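Local coordinates for protein triosephosphate isomerase (Toxoplasma gondii, PDB 5UPR) that probably catalyses the interconversion of D-glyceraldehyde 3-phosphate and dihydroxyacetone phosphate in glycolysis and gluconeogenesis, working as a homodimer, at residues W5-G13 / V214-Y222; N117-L128 / E156-P166. One frame throughout, in Å; residues are numbered along the deposited sequence. Where two conformers were deposited one is given.

Overall arrangement
This chain is the triosephosphate isomerase domain of a longer protein, and its two contacts illustrate how position within a barrel sets the chemistry of an interface. Interaction 1 lies at an end of the barrel: strands 10-15 and 220-222, with strand 242-245 between them, meet through apolar side chains inside, while arginines tie the lead-in segments, one of them to a helix end, farther out. Interaction 2 belongs to the outer layer, where neighbouring helices 117-129 and 150-164 pack mostly through alanine and valine, with polar groups and waters along the margin. Interactions 1 and 2 have no element in common: the centres of interactions 1 and 2 are 20 Å apart.

Interaction 1: W5-G13 / V214-Y222; sequences WAARRGFVG and VAEATRVIY
Arg8 reaches the last turn of helix 212-217, and Arg219 answers it by reaching back to the loop before strand 10-15. Arg8 CD lies 3.4 Å from Thr218 O, and the bend at chi3 (-64°) beyond it swings the guanidinium edge toward the helix end. There Arg8 NH1 donates to Glu216 O at 3.0 Å in a nearly straight bond, with the oxygen in the guanidinium plane. A positive charge beside these C-terminal carbonyls is probably favourable; NE of the same group is held by a salt bridge to Asp241. Just past the helix, Thr218 returns to Val214 O with both its backbone N and OG1, which meet that oxygen from opposite faces of its carbonyl plane.

Such loops run into the barrel strands of the TIM fold, here at the N-terminal ends of strands 10-15 and 220-222. Arg219 is folded back on itself by bends at chi2 and chi3, and its NH1 meets Arg9 O at 3.1 Å, from above the carbonyl plane. Asp43 takes the same NH1 in a salt bridge, and also holds Arg9 through NE. Phe11 stands upright against the Arg219 group: Phe11 CD2 lies over a guanidinium face, 3.9 Å from Arg219 NH1, with the two planes 87° apart. Farther inside, the other flank of the ring receives Ile221, whose CD1 comes within 3.7 Å of Phe11 CD1, while Ile221 CG2 rests 3.7 Å from Phe11 O. Val175 touches Phe11, Arg219 and Ile221, and Trp97 meets the Phe11 ring edge-to-face.

Interaction 2: N117-L128 / E156-P166; sequences NQVVAKKVRAAL and EQLEAVRQAVP. With SO4 (sulfate ion), chain F.
Ala121 is the small knob on which helix 117-129 settles into helix 150-164. Ala121 CB drops between Ala160, Val161 and Ala164, 3.3 Å from Ala160 O and 3.8 Å from Ala164 CB. With alanines making up much of the crossing, the short axes approach to 8.2 Å. The fit is reciprocal. Ala160 CB enters the hollow formed by Asn117, Gln118 and Ala121, 3.6 Å from Asn117 CB, and Ala164 CB lies over Ala121 O.

Toward the barrel the bumps grow larger. Val124 and Val161 cross at about a right angle, their CG1 methyls 4.0 Å apart, and Val124 also touches Leu100 of strand 97-100. Toward the C-terminal ends of the helices, Val165 divides its branches: CG2 rests against the Arg125 backbone and CB, while Val165 CG1 meets Leu128 CD1 at 3.8 Å.

Polar groups close both ends. Asn117 crosses Gln157 at about a right angle, its OD1 against Gln157 CG, the amide planes 69° apart. Separate waters bridge Asn117 OD1 to Gln157 NE2 and Asn117 ND2 to Glu156 OE1; Gln157 OE1 also accepts from Gly139 N, and Glu156 OE2 forms a salt bridge with Lys152. At the other end Arg125, its CG anti to the backbone N (chi1 175°) and its chain bent at chi2, curls round Ala164 O and donates to it from NH1 at 2.9 Å. The same NH1 also donates to O1 of a sulfate, and NH2 to O2; the anion, probably from the crystallisation liquor, also rests against Pro166, and Arg125 NE is taken by Asn129. The signed crossing angle of -44° is consistent with ridges-into-grooves packing of rows spaced four residues apart, here between neighbouring helices flanking strand 133-138 in the outer helical layer of a TIM barrel.

Interaction 1: W5-G13 / V214-Y222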
loop_
_atom_site.group_PDB
_atom_site.type_symbol
_atom_site.label_atom_id
_atom_site.label_comp_id
_atom_site.label_asym_id
_atom_site.label_seq_id
_atom_site.Cartn_x
_atom_site.Cartn_y
_atom_site.Cartn_z
ATOM N N TRP A 5 31.392 10.512 -21.961
ATOM C CA TRP A 5 30.193 10.947 -22.679
ATOM C C TRP A 5 29.131 11.518 -21.735
ATOM O O TRP A 5 29.214 11.292 -20.522
ATOM C CB TRP A 5 29.557 9.816 -23.472
ATOM C CG TRP A 5 29.289 8.567 -22.693
ATOM C CD1 TRP A 5 28.279 8.337 -21.831
ATOM C CD2 TRP A 5 30.048 7.364 -22.745
ATOM N NE1 TRP A 5 28.381 7.089 -21.317
ATOM C CE2 TRP A 5 29.445 6.456 -21.880
ATOM C CE3 TRP A 5 31.190 6.972 -23.437
ATOM C CZ2 TRP A 5 29.975 5.163 -21.649
ATOM C CZ3 TRP A 5 31.692 5.677 -23.238
ATOM C CH2 TRP A 5 31.107 4.815 -22.327
ATOM N N ALA A 6 28.275 12.349 -22.334
ATOM C CA ALA A 6 27.110 13.022 -21.698
ATOM C C ALA A 6 25.899 12.641 -22.534
ATOM O O ALA A 6 25.647 13.202 -23.632
ATOM C CB ALA A 6 27.266 14.544 -21.702
ATOM N N ALA A 7 25.124 11.704 -22.013
ATOM C CA ALA A 7 23.997 11.196 -22.743
ATOM C C ALA A 7 23.129 10.581 -21.654
ATOM O O ALA A 7 23.614 10.165 -20.629
ATOM C CB ALA A 7 24.402 10.102 -23.748
ATOM N N ARG A 8 21.843 10.525 -21.910
ATOM C CA ARG A 8 20.912 9.970 -20.970
ATOM C C ARG A 8 21.004 8.474 -21.074
ATOM O O ARG A 8 20.896 7.882 -22.124
ATOM C CB ARG A 8 19.503 10.420 -21.300
ATOM C CG ARG A 8 19.222 11.871 -21.031
ATOM C CD ARG A 8 17.773 12.204 -21.279
ATOM N NE ARG A 8 17.375 12.037 -22.669
ATOM C CZ ARG A 8 17.555 12.930 -23.632
ATOM N NH1 ARG A 8 18.138 14.104 -23.400
ATOM N NH2 ARG A 8 17.136 12.645 -24.852
ATOM N N ARG A 9 21.248 7.868 -19.941
ATOM C CA ARG A 9 21.305 6.425 -19.837
ATOM C C ARG A 9 19.886 5.833 -20.022
ATOM O O ARG A 9 18.895 6.327 -19.447
ATOM C CB ARG A 9 21.850 6.136 -18.469
ATOM C CG ARG A 9 22.171 4.728 -18.222
ATOM C CD ARG A 9 23.127 4.691 -17.000
ATOM N NE ARG A 9 23.230 3.334 -16.440
ATOM C CZ ARG A 9 24.054 2.400 -16.872
ATOM N NH1 ARG A 9 24.966 2.677 -17.820
ATOM N NH2 ARG A 9 24.029 1.205 -16.312
ATOM N N GLY A 10 19.788 4.787 -20.827
ATOM C CA GLY A 10 18.524 4.068 -21.055
ATOM C C GLY A 10 17.956 3.531 -19.751
ATOM O O GLY A 10 18.715 3.260 -18.786
ATOM N N PHE A 11 16.617 3.434 -19.692
ATOM C CA PHE A 11 15.943 3.023 -18.472
ATOM C C PHE A 11 14.800 2.116 -18.789
ATOM O O PHE A 11 13.945 2.475 -19.601
ATOM C CB PHE A 11 15.458 4.309 -17.753
ATOM C CG PHE A 11 14.901 4.084 -16.401
ATOM C CD1 PHE A 11 13.605 3.587 -16.219
ATOM C CD2 PHE A 11 15.673 4.332 -15.254
ATOM C CE1 PHE A 11 13.074 3.412 -14.947
ATOM C CE2 PHE A 11 15.145 4.147 -13.993
ATOM C CZ PHE A 11 13.850 3.699 -13.844
ATOM N N VAL A 12 14.729 0.966 -18.131
ATOM C CA VAL A 12 13.570 0.076 -18.297
ATOM C C VAL A 12 13.023 -0.273 -16.908
ATOM O O VAL A 12 13.739 -0.880 -16.102
ATOM C CB VAL A 12 13.903 -1.157 -19.128
ATOM C CG1 VAL A 12 12.754 -2.135 -19.188
ATOM C CG2 VAL A 12 14.346 -0.724 -20.527
ATOM N N GLY A 13 11.754 0.120 -16.633
ATOM C CA GLY A 13 11.067 -0.264 -15.418
ATOM C C GLY A 13 10.094 -1.376 -15.683
ATOM O O GLY A 13 9.501 -1.464 -16.762
ATOM N N VAL A 214 17.713 20.346 -16.544
ATOM C CA VAL A 214 16.810 19.313 -16.117
ATOM C C VAL A 214 16.214 18.637 -17.356
ATOM O O VAL A 214 16.079 17.398 -17.388
ATOM C CB VAL A 214 15.744 19.830 -15.168
ATOM C CG1 VAL A 214 14.624 18.798 -14.956
ATOM C CG2 VAL A 214 16.406 20.148 -13.804
ATOM N N ALA A 215 15.888 19.443 -18.378
ATOM C CA ALA A 215 15.338 18.891 -19.614
ATOM C C ALA A 215 16.273 17.886 -20.276
ATOM O O ALA A 215 15.843 16.845 -20.712
ATOM C CB ALA A 215 14.961 19.991 -20.575
ATOM N N GLU A 216 17.556 18.213 -20.345
ATOM C CA GLU A 216 18.541 17.346 -20.991
ATOM C C GLU A 216 18.857 16.088 -20.199
ATOM O O GLU A 216 19.166 15.066 -20.802
ATOM C CB GLU A 216 19.831 18.098 -21.300
ATOM C CG GLU A 216 19.664 19.130 -22.411
ATOM C CD GLU A 216 19.007 18.598 -23.692
ATOM O OE1 GLU A 216 19.726 18.101 -24.590
ATOM O OE2 GLU A 216 17.775 18.722 -23.824
ATOM N N ALA A 217 18.803 16.151 -18.867
ATOM C CA ALA A 217 19.193 15.028 -18.044
ATOM C C ALA A 217 18.043 14.056 -17.722
ATOM O O ALA A 217 18.295 12.879 -17.442
ATOM C CB ALA A 217 19.827 15.512 -16.772
ATOM N N THR A 218 16.784 14.510 -17.760
ATOM C CA THR A 218 15.711 13.699 -17.232
ATOM C C THR A 218 15.352 12.587 -18.241
ATOM O O THR A 218 15.015 12.877 -19.395
ATOM C CB THR A 218 14.480 14.561 -16.886
ATOM O OG1 THR A 218 14.829 15.613 -15.975
ATOM C CG2 THR A 218 13.358 13.725 -16.325
ATOM N N ARG A 219 15.423 11.315 -17.825
ATOM C CA ARG A 219 14.884 10.259 -18.685
ATOM C C ARG A 219 13.335 10.372 -18.810
ATOM O O ARG A 219 12.624 10.553 -17.807
ATOM C CB ARG A 219 15.242 8.870 -18.171
ATOM C CG ARG A 219 16.599 8.392 -18.545
ATOM C CD ARG A 219 17.756 9.005 -17.706
ATOM N NE ARG A 219 17.664 8.706 -16.285
ATOM C CZ ARG A 219 18.073 7.562 -15.703
ATOM N NH1 ARG A 219 18.596 6.567 -16.407
ATOM N NH2 ARG A 219 17.940 7.408 -14.408
ATOM N N VAL A 220 12.838 10.312 -20.021
ATOM C CA VAL A 220 11.388 10.228 -20.314
ATOM C C VAL A 220 11.151 8.875 -20.981
ATOM O O VAL A 220 11.598 8.643 -22.146
ATOM C CB VAL A 220 10.877 11.356 -21.179
ATOM C CG1 VAL A 220 9.354 11.333 -21.250
ATOM C CG2 VAL A 220 11.317 12.686 -20.626
ATOM N N ILE A 221 10.460 7.974 -20.253
ATOM C CA ILE A 221 10.233 6.612 -20.718
ATOM C C ILE A 221 8.760 6.397 -21.144
ATOM O O ILE A 221 7.844 7.062 -20.633
ATOM C CB ILE A 221 10.665 5.564 -19.696
ATOM C CG1 ILE A 221 9.822 5.653 -18.411
ATOM C CG2 ILE A 221 12.139 5.732 -19.380
ATOM C CD1 ILE A 221 10.252 4.685 -17.317
ATOM N N TYR A 222 8.539 5.503 -22.106
ATOM C CA TYR A 222 7.211 5.270 -22.664
ATOM C C TYR A 222 6.619 3.989 -22.028
ATOM O O TYR A 222 7.310 2.943 -21.901
ATOM C CB TYR A 222 7.243 5.148 -24.264
ATOM C CG TYR A 222 5.903 4.674 -24.752
ATOM C CD1 TYR A 222 4.842 5.582 -24.946
ATOM C CD2 TYR A 222 5.639 3.316 -24.928
ATOM C CE1 TYR A 222 3.552 5.109 -25.289
ATOM C CE2 TYR A 222 4.373 2.847 -25.253
ATOM C CZ TYR A 222 3.340 3.729 -25.427
ATOM O OH TYR A 222 2.091 3.244 -25.747
#

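Interaction 2: N117-L128 / E156-P166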
loop_
_atom_site.group_PDB
_atom_site.type_symbol
_atom_site.label_atom_id
_atom_site.label_comp_id
_atom_site.label_asym_id
_atom_site.label_seq_id
_atom_site.Cartn_x
_atom_site.Cartn_y
_atom_site.Cartn_z
ATOM N N ASN A 117 -3.842 15.383 -9.060
ATOM C CA ASN A 117 -2.543 15.937 -9.426
ATOM C C ASN A 117 -1.826 16.414 -8.188
ATOM O O ASN A 117 -0.627 16.203 -8.076
ATOM C CB ASN A 117 -2.714 17.137 -10.369
ATOM C CG ASN A 117 -3.148 16.713 -11.767
ATOM O OD1 ASN A 117 -3.139 15.522 -12.111
ATOM N ND2 ASN A 117 -3.551 17.716 -12.574
ATOM N N GLN A 118 -2.558 17.070 -7.287
ATOM C CA GLN A 118 -1.975 17.640 -6.059
ATOM C C GLN A 118 -1.463 16.570 -5.067
ATOM O O GLN A 118 -0.406 16.701 -4.487
ATOM C CB GLN A 118 -3.004 18.584 -5.357
ATOM C CG GLN A 118 -3.256 19.883 -6.200
ATOM C CD GLN A 118 -3.981 19.681 -7.572
ATOM O OE1 GLN A 118 -4.895 18.792 -7.745
ATOM N NE2 GLN A 118 -3.579 20.532 -8.588
ATOM N N VAL A 119 -2.230 15.490 -4.911
ATOM C CA VAL A 119 -1.823 14.362 -4.053
ATOM C C VAL A 119 -0.592 13.652 -4.590
ATOM O O VAL A 119 0.370 13.357 -3.810
ATOM C CB VAL A 119 -3.005 13.404 -3.806
ATOM C CG1 VAL A 119 -2.532 12.075 -3.219
ATOM C CG2 VAL A 119 -4.055 14.085 -2.928
ATOM N N VAL A 120 -0.564 13.438 -5.913
ATOM C CA VAL A 120 0.634 12.837 -6.524
ATOM C C VAL A 120 1.847 13.723 -6.244
ATOM O O VAL A 120 2.938 13.231 -5.885
ATOM C CB VAL A 120 0.438 12.585 -8.047
ATOM C CG1 VAL A 120 1.771 12.180 -8.688
ATOM C CG2 VAL A 120 -0.678 11.575 -8.320
ATOM N N ALA A 121 1.667 15.037 -6.440
ATOM C CA ALA A 121 2.768 15.967 -6.229
ATOM C C ALA A 121 3.289 15.912 -4.785
ATOM O O ALA A 121 4.526 15.958 -4.542
ATOM C CB ALA A 121 2.302 17.358 -6.577
ATOM N N LYS A 122 2.354 15.867 -3.817
ATOM C CA LYS A 122 2.749 15.748 -2.419
ATOM C C LYS A 122 3.535 14.462 -2.161
ATOM O O LYS A 122 4.540 14.482 -1.429
ATOM C CB LYS A 122 1.528 15.792 -1.520
ATOM C CG LYS A 122 1.783 15.739 -0.035
ATOM C CD LYS A 122 0.502 16.005 0.757
ATOM C CE LYS A 122 0.827 15.987 2.243
ATOM N NZ LYS A 122 1.335 17.265 2.788
ATOM N N LYS A 123 3.105 13.340 -2.777
ATOM C CA LYS A 123 3.876 12.102 -2.640
ATOM C C LYS A 123 5.291 12.273 -3.224
ATOM O O LYS A 123 6.262 11.780 -2.626
ATOM C CB LYS A 123 3.180 10.934 -3.293
ATOM C CG LYS A 123 1.894 10.490 -2.662
ATOM C CD LYS A 123 1.180 9.329 -3.357
ATOM C CE LYS A 123 0.088 8.842 -2.480
ATOM N NZ LYS A 123 -0.274 7.443 -2.679
ATOM N N VAL A 124 5.391 12.925 -4.379
ATOM C CA VAL A 124 6.695 13.090 -5.055
ATOM C C VAL A 124 7.656 13.889 -4.145
ATOM O O VAL A 124 8.807 13.474 -3.910
ATOM C CB VAL A 124 6.595 13.737 -6.448
ATOM C CG1 VAL A 124 7.991 13.982 -7.031
ATOM C CG2 VAL A 124 5.794 12.871 -7.425
ATOM N N ARG A 125 7.177 15.021 -3.653
ATOM C CA ARG A 125 7.983 15.868 -2.777
ATOM C C ARG A 125 8.483 15.103 -1.535
ATOM O O ARG A 125 9.643 15.238 -1.141
ATOM C CB ARG A 125 7.172 17.078 -2.291
ATOM C CG ARG A 125 7.845 17.984 -1.291
ATOM C CD ARG A 125 9.171 18.488 -1.892
ATOM N NE ARG A 125 10.005 19.310 -0.992
ATOM C CZ ARG A 125 10.036 20.633 -0.893
ATOM N NH1 ARG A 125 9.327 21.431 -1.700
ATOM N NH2 ARG A 125 10.750 21.168 0.070
ATOM N N ALA A 126 7.583 14.353 -0.904
ATOM C CA ALA A 126 7.917 13.587 0.286
ATOM C C ALA A 126 8.989 12.536 -0.007
ATOM O O ALA A 126 9.951 12.353 0.767
ATOM C CB ALA A 126 6.685 12.936 0.840
ATOM N N ALA A 127 8.835 11.865 -1.160
ATOM C CA ALA A 127 9.777 10.833 -1.593
ATOM C C ALA A 127 11.171 11.416 -1.835
ATOM O O ALA A 127 12.202 10.892 -1.356
ATOM C CB ALA A 127 9.242 10.149 -2.828
ATOM N N LEU A 128 11.204 12.513 -2.605
ATOM C CA LEU A 128 12.493 13.173 -2.890
ATOM C C LEU A 128 13.142 13.724 -1.644
ATOM O O LEU A 128 14.370 13.608 -1.482
ATOM C CB LEU A 128 12.278 14.279 -3.925
ATOM C CG LEU A 128 11.794 13.928 -5.313
ATOM C CD1 LEU A 128 11.508 15.220 -6.093
ATOM C CD2 LEU A 128 12.805 12.989 -5.988
ATOM N N GLU A 156 -0.439 20.381 -17.089
ATOM C CA GLU A 156 -1.183 20.515 -15.797
ATOM C C GLU A 156 -0.667 19.445 -14.795
ATOM O O GLU A 156 -0.431 19.750 -13.612
ATOM C CB GLU A 156 -2.696 20.277 -15.981
ATOM C CG GLU A 156 -3.489 21.313 -16.707
ATOM C CD GLU A 156 -4.957 20.841 -17.012
ATOM O OE1 GLU A 156 -5.407 19.706 -16.612
ATOM O OE2 GLU A 156 -5.702 21.616 -17.726
ATOM N N GLN A 157 -0.487 18.208 -15.263
ATOM C CA GLN A 157 0.011 17.157 -14.395
ATOM C C GLN A 157 1.421 17.426 -13.867
ATOM O O GLN A 157 1.724 17.273 -12.691
ATOM C CB GLN A 157 -0.014 15.798 -15.130
ATOM C CG GLN A 157 -1.433 15.291 -15.362
ATOM C CD GLN A 157 -1.445 13.941 -16.001
ATOM O OE1 GLN A 157 -0.625 13.641 -16.881
ATOM N NE2 GLN A 157 -2.317 13.039 -15.518
ATOM N N LEU A 158 2.289 17.873 -14.760
ATOM C CA LEU A 158 3.660 18.201 -14.404
ATOM C C LEU A 158 3.758 19.491 -13.590
ATOM O O LEU A 158 4.550 19.557 -12.662
ATOM C CB LEU A 158 4.480 18.273 -15.663
ATOM C CG LEU A 158 4.754 16.986 -16.348
ATOM C CD1 LEU A 158 5.211 17.148 -17.795
ATOM C CD2 LEU A 158 5.826 16.252 -15.571
ATOM N N GLU A 159 2.971 20.508 -13.933
ATOM C CA GLU A 159 2.966 21.796 -13.183
ATOM C C GLU A 159 2.571 21.576 -11.683
ATOM O O GLU A 159 3.155 22.205 -10.846
ATOM C CB GLU A 159 2.037 22.780 -13.857
ATOM C CG GLU A 159 1.690 24.078 -13.115
ATOM C CD GLU A 159 2.880 24.968 -12.884
ATOM O OE1 GLU A 159 3.984 24.754 -13.476
ATOM O OE2 GLU A 159 2.731 25.899 -12.056
ATOM N N ALA A 160 1.607 20.669 -11.379
ATOM C CA ALA A 160 1.292 20.379 -10.019
ATOM C C ALA A 160 2.531 19.849 -9.266
ATOM O O ALA A 160 2.793 20.205 -8.141
ATOM C CB ALA A 160 0.159 19.334 -9.931
ATOM N N VAL A 161 3.313 18.997 -9.932
ATOM C CA VAL A 161 4.539 18.483 -9.347
ATOM C C VAL A 161 5.570 19.570 -9.140
ATOM O O VAL A 161 6.190 19.652 -8.082
ATOM C CB VAL A 161 5.119 17.292 -10.110
ATOM C CG1 VAL A 161 6.411 16.786 -9.423
ATOM C CG2 VAL A 161 4.094 16.148 -10.135
ATOM N N ARG A 162 5.733 20.451 -10.113
ATOM C CA ARG A 162 6.643 21.609 -9.975
ATOM C C ARG A 162 6.256 22.528 -8.810
ATOM O O ARG A 162 7.144 23.041 -8.120
ATOM C CB ARG A 162 6.725 22.423 -11.261
ATOM C CG ARG A 162 7.857 23.464 -11.293
ATOM C CD ARG A 162 7.632 24.641 -12.171
ATOM N NE ARG A 162 6.397 25.299 -11.807
ATOM C CZ ARG A 162 6.266 26.110 -10.755
ATOM N NH1 ARG A 162 7.276 26.355 -9.899
ATOM N NH2 ARG A 162 5.079 26.634 -10.492
ATOM N N GLN A 163 4.951 22.743 -8.579
ATOM C CA GLN A 163 4.512 23.606 -7.446
ATOM C C GLN A 163 4.948 23.028 -6.125
ATOM O O GLN A 163 5.342 23.748 -5.249
ATOM C CB GLN A 163 3.004 23.826 -7.472
ATOM C CG GLN A 163 2.613 24.742 -8.601
ATOM C CD GLN A 163 1.136 24.808 -8.883
ATOM O OE1 GLN A 163 0.334 23.907 -8.530
ATOM N NE2 GLN A 163 0.776 25.809 -9.666
ATOM N N ALA A 164 4.881 21.705 -5.996
ATOM C CA ALA A 164 5.337 21.002 -4.803
ATOM C C ALA A 164 6.860 20.797 -4.744
ATOM O O ALA A 164 7.407 20.636 -3.660
ATOM C CB ALA A 164 4.666 19.665 -4.723
ATOM N N VAL A 165 7.516 20.731 -5.892
ATOM C CA VAL A 165 8.958 20.592 -5.983
ATOM C C VAL A 165 9.499 21.749 -6.878
ATOM O O VAL A 165 9.885 21.523 -8.045
ATOM C CB VAL A 165 9.331 19.243 -6.605
ATOM C CG1 VAL A 165 10.801 18.973 -6.334
ATOM C CG2 VAL A 165 8.491 18.123 -6.029
ATOM N N PRO A 166 9.511 22.985 -6.349
ATOM C CA PRO A 166 9.989 24.089 -7.153
ATOM C C PRO A 166 11.534 24.142 -7.312
ATOM O O PRO A 166 12.017 24.877 -8.144
ATOM C CB PRO A 166 9.484 25.325 -6.398
ATOM C CG PRO A 166 9.376 24.874 -4.939
ATOM C CD PRO A 166 8.939 23.429 -5.071
HETATM S S SO4 F . 9.646 24.694 -0.758
HETATM O O1 SO4 F . 10.428 23.934 -1.761
HETATM O O2 SO4 F . 9.982 24.164 0.581
HETATM O O3 SO4 F . 10.098 26.102 -0.856
HETATM O O4 SO4 F . 8.186 24.620 -1.027
HETATM O O HOH W 1 0.519 15.152 -11.180
HETATM O O HOH W 2 -4.555 14.060 -13.820
HETATM O O HOH W 3 -4.815 17.119 -15.295
HETATM O O HOH W 4 -1.102 21.978 -7.440
#